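Local structure of uncharacterized protein (Staphylococcus aureus subsp. aureus, 4H0A) at residues 232-237 with 255-260; 305-310 with 316-321. The protein is of unknown function but carries a domain of the CAP (cysteine-rich secretory protein) family, joined to a CAP-associated N-terminal region. All blocks are in the same frame, centred on the assembly; numbering follows the deposited sequence. Where two conformers were deposited one is given.

Interaction 1: 232-237 with 255-260; sequences AHIASN and DALRGQ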
loop_
_atom_site.group_PDB
_atom_site.type_symbol
_atom_site.label_atom_id
_atom_site.label_comp_id
_atom_site.label_asym_id
_atom_site.label_seq_id
_atom_site.Cartn_x
_atom_site.Cartn_y
_atom_site.Cartn_z
ATOM N N ALA A 232 -13.414 -9.508 -11.688
ATOM C CA ALA A 232 -12.374 -8.639 -12.244
ATOM C C ALA A 232 -12.865 -8.006 -13.548
ATOM O O ALA A 232 -12.604 -6.828 -13.786
ATOM C CB ALA A 232 -11.089 -9.429 -12.474
ATOM N N HIS A 233 -13.603 -8.780 -14.374
ATOM C CA HIS A 233 -14.188 -8.285 -15.630
ATOM C C HIS A 233 -15.222 -7.218 -15.327
ATOM O O HIS A 233 -15.241 -6.165 -15.975
ATOM C CB HIS A 233 -14.834 -9.433 -16.442
ATOM C CG HIS A 233 -15.744 -8.981 -17.547
ATOM N ND1 HIS A 233 -17.113 -8.897 -17.365
ATOM C CD2 HIS A 233 -15.451 -8.612 -18.815
ATOM C CE1 HIS A 233 -17.608 -8.483 -18.520
ATOM N NE2 HIS A 233 -16.646 -8.306 -19.425
ATOM N N ILE A 234 -16.103 -7.501 -14.352
ATOM C CA ILE A 234 -17.148 -6.558 -13.951
ATOM C C ILE A 234 -16.482 -5.273 -13.414
ATOM O O ILE A 234 -16.895 -4.183 -13.791
ATOM C CB ILE A 234 -18.116 -7.196 -12.910
ATOM C CG1 ILE A 234 -19.001 -8.267 -13.585
ATOM C CG2 ILE A 234 -18.982 -6.124 -12.221
ATOM C CD1 ILE A 234 -19.654 -9.271 -12.621
ATOM N N ALA A 235 -15.443 -5.408 -12.563
ATOM C CA ALA A 235 -14.717 -4.260 -11.998
ATOM C C ALA A 235 -14.101 -3.385 -13.083
ATOM O O ALA A 235 -14.182 -2.161 -13.000
ATOM C CB ALA A 235 -13.617 -4.738 -11.058
ATOM N N SER A 236 -13.503 -4.013 -14.104
ATOM C CA SER A 236 -12.896 -3.302 -15.220
ATOM C C SER A 236 -13.952 -2.548 -16.037
ATOM O O SER A 236 -13.730 -1.381 -16.354
ATOM C CB SER A 236 -12.115 -4.268 -16.107
ATOM O OG SER A 236 -11.556 -3.603 -17.224
ATOM N N ASN A 237 -15.089 -3.197 -16.366
ATOM C CA ASN A 237 -16.181 -2.537 -17.101
ATOM C C ASN A 237 -16.810 -1.447 -16.280
ATOM O O ASN A 237 -17.116 -0.382 -16.820
ATOM C CB ASN A 237 -17.279 -3.530 -17.517
ATOM C CG ASN A 237 -16.995 -4.232 -18.806
ATOM O OD1 ASN A 237 -16.211 -3.764 -19.629
ATOM N ND2 ASN A 237 -17.630 -5.367 -19.027
ATOM N N ASP A 255 -26.573 -0.298 -7.842
ATOM C CA ASP A 255 -27.466 -0.873 -8.854
ATOM C C ASP A 255 -26.638 -1.330 -10.068
ATOM O O ASP A 255 -26.933 -2.381 -10.635
ATOM C CB ASP A 255 -28.570 0.123 -9.281
ATOM C CG ASP A 255 -29.920 -0.531 -9.491
ATOM O OD1 ASP A 255 -30.540 -0.946 -8.487
ATOM O OD2 ASP A 255 -30.361 -0.621 -10.655
ATOM N N ALA A 256 -25.586 -0.561 -10.445
ATOM C CA ALA A 256 -24.684 -0.942 -11.541
ATOM C C ALA A 256 -23.896 -2.216 -11.189
ATOM O O ALA A 256 -23.629 -3.018 -12.080
ATOM C CB ALA A 256 -23.717 0.190 -11.858
ATOM N N LEU A 257 -23.536 -2.405 -9.902
ATOM C CA LEU A 257 -22.802 -3.593 -9.446
ATOM C C LEU A 257 -23.725 -4.814 -9.401
ATOM O O LEU A 257 -23.397 -5.848 -9.983
ATOM C CB LEU A 257 -22.177 -3.346 -8.058
ATOM C CG LEU A 257 -21.467 -4.532 -7.383
ATOM C CD1 LEU A 257 -20.389 -5.103 -8.265
ATOM C CD2 LEU A 257 -20.893 -4.120 -6.054
ATOM N N ARG A 258 -24.864 -4.704 -8.699
ATOM C CA ARG A 258 -25.824 -5.811 -8.591
ATOM C C ARG A 258 -26.459 -6.147 -9.950
ATOM O O ARG A 258 -26.807 -7.302 -10.178
ATOM C CB ARG A 258 -26.904 -5.516 -7.545
ATOM C CG ARG A 258 -26.372 -5.699 -6.135
ATOM C CD ARG A 258 -27.353 -5.269 -5.068
ATOM N NE ARG A 258 -26.910 -5.689 -3.738
ATOM C CZ ARG A 258 -27.556 -5.433 -2.602
ATOM N NH1 ARG A 258 -28.696 -4.747 -2.615
ATOM N NH2 ARG A 258 -27.069 -5.860 -1.445
ATOM N N GLY A 259 -26.571 -5.156 -10.834
ATOM C CA GLY A 259 -27.076 -5.351 -12.186
ATOM C C GLY A 259 -26.086 -6.087 -13.066
ATOM O O GLY A 259 -26.485 -6.953 -13.846
ATOM N N GLN A 260 -24.783 -5.753 -12.942
ATOM C CA GLN A 260 -23.727 -6.414 -13.710
ATOM C C GLN A 260 -23.526 -7.863 -13.237
ATOM O O GLN A 260 -23.215 -8.715 -14.065
ATOM C CB GLN A 260 -22.399 -5.639 -13.648
ATOM C CG GLN A 260 -22.323 -4.488 -14.642
ATOM C CD GLN A 260 -21.025 -3.716 -14.522
ATOM O OE1 GLN A 260 -20.924 -2.740 -13.771
ATOM N NE2 GLN A 260 -19.991 -4.141 -15.239
#
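Ile234 and Gln260 pack against each other where two helices meet on one face of the CAP-domain sheet, part of the alpha-beta-alpha sandwich of this family. The helices run roughly antiparallel, at 141° between the segments 232-237 and 255-260. Their axes are 10.7 Å apart at closest approach, and few side chains span this distance. In the tight part, the branched side chain of Ile234 packs on the aliphatic stem of Gln260. The two side chains run alongside each other in opposite senses. The CG2 methyl of Ile234 sits 3.7 Å from CB of Gln260 and 3.9 Å from its CD. Meanwhile CD1 of Ile234 lies 3.9 Å from the backbone O of Gln260. That O accepts a hydrogen bond from ND2 of Asn264. Leu257 adds a lighter touch: its CD1 methyl comes within 4.3 Å of CG2 of Ile234. On the sheet side, Ile234 and Leu257 both rest on Ile319 of strand 315-322, which keeps this part buried. The other side is looser. The Gln260 chain is extended beyond CG (chi2 178°), which carries the amide across to helix 229-242. Asn237 is partly exposed and lends only its CB, which borders the amide end of Gln260 and lies 4.8 Å from CD of that residue.

Interaction 2: 305-310 with 316-321; sequences DEMGGD and YSLIFL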
loop_
_atom_site.group_PDB
_atom_site.type_symbol
_atom_site.label_atom_id
_atom_site.label_comp_id
_atom_site.label_asym_id
_atom_site.label_seq_id
_atom_site.Cartn_x
_atom_site.Cartn_y
_atom_site.Cartn_z
ATOM N N ASP A 305 -15.594 -14.608 0.400
ATOM C CA ASP A 305 -14.627 -15.649 0.038
ATOM C C ASP A 305 -13.968 -15.396 -1.337
ATOM O O ASP A 305 -13.029 -16.112 -1.666
ATOM C CB ASP A 305 -15.267 -17.050 0.075
ATOM C CG ASP A 305 -16.692 -17.132 -0.423
ATOM O OD1 ASP A 305 -17.017 -16.435 -1.408
ATOM O OD2 ASP A 305 -17.490 -17.869 0.190
ATOM N N GLU A 306 -14.413 -14.374 -2.113
ATOM C CA GLU A 306 -13.845 -14.065 -3.425
ATOM C C GLU A 306 -13.751 -12.574 -3.652
ATOM O O GLU A 306 -14.496 -11.800 -3.041
ATOM C CB GLU A 306 -14.705 -14.664 -4.545
ATOM C CG GLU A 306 -14.752 -16.179 -4.553
ATOM C CD GLU A 306 -15.557 -16.778 -5.691
ATOM O OE1 GLU A 306 -16.084 -16.012 -6.530
ATOM O OE2 GLU A 306 -15.669 -18.024 -5.734
HETATM N N MSE A 307 -12.870 -12.183 -4.570
HETATM C CA MSE A 307 -12.692 -10.790 -4.946
HETATM C C MSE A 307 -12.201 -10.684 -6.389
HETATM O O MSE A 307 -11.673 -11.641 -6.951
HETATM C CB MSE A 307 -11.709 -10.082 -3.992
HETATM C CG MSE A 307 -10.267 -10.582 -4.109
HETATM SE SE MSE A 307 -9.043 -9.673 -2.877
HETATM C CE MSE A 307 -7.596 -10.929 -3.125
ATOM N N GLY A 308 -12.377 -9.512 -6.956
ATOM C CA GLY A 308 -11.925 -9.204 -8.305
ATOM C C GLY A 308 -11.877 -7.705 -8.446
ATOM O O GLY A 308 -12.760 -7.019 -7.937
ATOM N N GLY A 309 -10.835 -7.190 -9.063
ATOM C CA GLY A 309 -10.698 -5.749 -9.169
ATOM C C GLY A 309 -10.085 -5.282 -10.456
ATOM O O GLY A 309 -9.916 -6.051 -11.402
ATOM N N ASP A 310 -9.787 -3.994 -10.493
ATOM C CA ASP A 310 -9.115 -3.379 -11.621
ATOM C C ASP A 310 -8.357 -2.150 -11.155
ATOM O O ASP A 310 -8.742 -1.521 -10.175
ATOM C CB ASP A 310 -10.110 -2.997 -12.728
ATOM C CG ASP A 310 -9.430 -2.617 -14.039
ATOM O OD1 ASP A 310 -8.389 -3.226 -14.372
ATOM O OD2 ASP A 310 -9.933 -1.722 -14.723
ATOM N N TYR A 316 -8.486 2.691 -8.467
ATOM C CA TYR A 316 -8.376 1.353 -7.901
ATOM C C TYR A 316 -9.765 0.886 -7.524
ATOM O O TYR A 316 -10.427 1.588 -6.783
ATOM C CB TYR A 316 -7.483 1.371 -6.655
ATOM C CG TYR A 316 -5.997 1.419 -6.932
ATOM C CD1 TYR A 316 -5.356 2.626 -7.192
ATOM C CD2 TYR A 316 -5.210 0.284 -6.795
ATOM C CE1 TYR A 316 -3.974 2.688 -7.369
ATOM C CE2 TYR A 316 -3.830 0.332 -6.969
ATOM C CZ TYR A 316 -3.214 1.536 -7.253
ATOM O OH TYR A 316 -1.848 1.553 -7.410
ATOM N N SER A 317 -10.213 -0.272 -8.012
ATOM C CA SER A 317 -11.534 -0.818 -7.674
ATOM C C SER A 317 -11.387 -2.264 -7.237
ATOM O O SER A 317 -10.668 -3.005 -7.898
ATOM C CB SER A 317 -12.468 -0.730 -8.875
ATOM O OG SER A 317 -13.652 -1.482 -8.666
ATOM N N LEU A 318 -12.058 -2.671 -6.138
ATOM C CA LEU A 318 -12.010 -4.053 -5.654
ATOM C C LEU A 318 -13.400 -4.484 -5.231
ATOM O O LEU A 318 -13.954 -3.929 -4.281
ATOM C CB LEU A 318 -11.016 -4.191 -4.485
ATOM C CG LEU A 318 -10.643 -5.622 -4.053
ATOM C CD1 LEU A 318 -9.999 -6.421 -5.213
ATOM C CD2 LEU A 318 -9.691 -5.597 -2.872
ATOM N N ILE A 319 -13.975 -5.458 -5.954
ATOM C CA ILE A 319 -15.304 -6.002 -5.674
ATOM C C ILE A 319 -15.125 -7.235 -4.809
ATOM O O ILE A 319 -14.249 -8.045 -5.097
ATOM C CB ILE A 319 -16.059 -6.322 -6.989
ATOM C CG1 ILE A 319 -16.262 -5.030 -7.813
ATOM C CG2 ILE A 319 -17.409 -7.007 -6.695
ATOM C CD1 ILE A 319 -16.764 -5.234 -9.186
ATOM N N PHE A 320 -15.958 -7.385 -3.770
ATOM C CA PHE A 320 -15.945 -8.539 -2.861
ATOM C C PHE A 320 -17.195 -9.346 -3.061
ATOM O O PHE A 320 -18.231 -8.781 -3.404
ATOM C CB PHE A 320 -15.877 -8.095 -1.393
ATOM C CG PHE A 320 -14.804 -7.086 -1.100
ATOM C CD1 PHE A 320 -15.037 -5.731 -1.282
ATOM C CD2 PHE A 320 -13.543 -7.492 -0.691
ATOM C CE1 PHE A 320 -14.037 -4.803 -1.045
ATOM C CE2 PHE A 320 -12.548 -6.561 -0.441
ATOM C CZ PHE A 320 -12.803 -5.221 -0.612
ATOM N N LEU A 321 -17.128 -10.654 -2.794
ATOM C CA LEU A 321 -18.285 -11.520 -2.966
ATOM C C LEU A 321 -18.312 -12.670 -1.978
ATOM O O LEU A 321 -17.277 -13.270 -1.678
ATOM C CB LEU A 321 -18.247 -12.091 -4.388
ATOM C CG LEU A 321 -19.568 -12.562 -4.976
ATOM C CD1 LEU A 321 -20.383 -11.378 -5.488
ATOM C CD2 LEU A 321 -19.331 -13.576 -6.086
#
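Asp305 and Glu306 form a classic beta bulge opposite Leu321. The O of Leu321 accepts from Asp305 N at 3.0 Å and from Glu306 N at 3.1 Å. Asp305 OD1 accepts a hydrogen bond from Lys323 N. Glu306 O takes the N-H of Leu321, and the side chains of Glu306 and Leu321 run alongside in the same direction. Met307, a selenomethionine, pairs with Phe320 without backbone hydrogen bonds between them. Its side chain crosses that of Leu318 at a slant, with SE 4.1 Å from both CD1 and CD2 of Leu318. A chi1 of 68° places CG between the backbone N and carbonyl carbon, and the extended chain beyond leads toward helix 201-219. Gly308 exchanges two hydrogen bonds with Ile319; the one from Ile319 N to Gly308 O is 2.8 Å. At Gly309 the strands are close, with CA 3.0 Å from Ser317 O, and Gly309 N is hydrogen-bonded to OH of Tyr210. Asp310 exchanges two hydrogen bonds with Ser317; Ser317 N to Asp310 O is 2.9 Å at 165°. Met307, Leu318 and Phe320 occupy one face; Ile319 and Leu321 pack against helix 229-242 on the other. This is an antiparallel beta hairpin in the central sheet of the CAP alpha-beta-alpha sandwich.

In the fold
Interactions 1 and 2 are neighbouring layers of one CAP domain, with centres about 10 Å apart. Interaction 2 supplies two sheet strands, and interaction 1 pairs two helices lying on that sheet. Helix 229-242 joins them directly. Ala235 points away from 255-260 and onto the hairpin: its CB is 3.6 Å from Gly309 CA, and its CA is 3.6 Å from Ile319 CD1. Farther along, Ser236 CA packs 3.4 Å from Asp310 OD2. Ile319 is a strand residue that meets both helices of interaction 1. In sequence, interaction 1 closes before interaction 2 opens. Helix 229-242 thus touches the hairpin with one side and helix 254-263 with another.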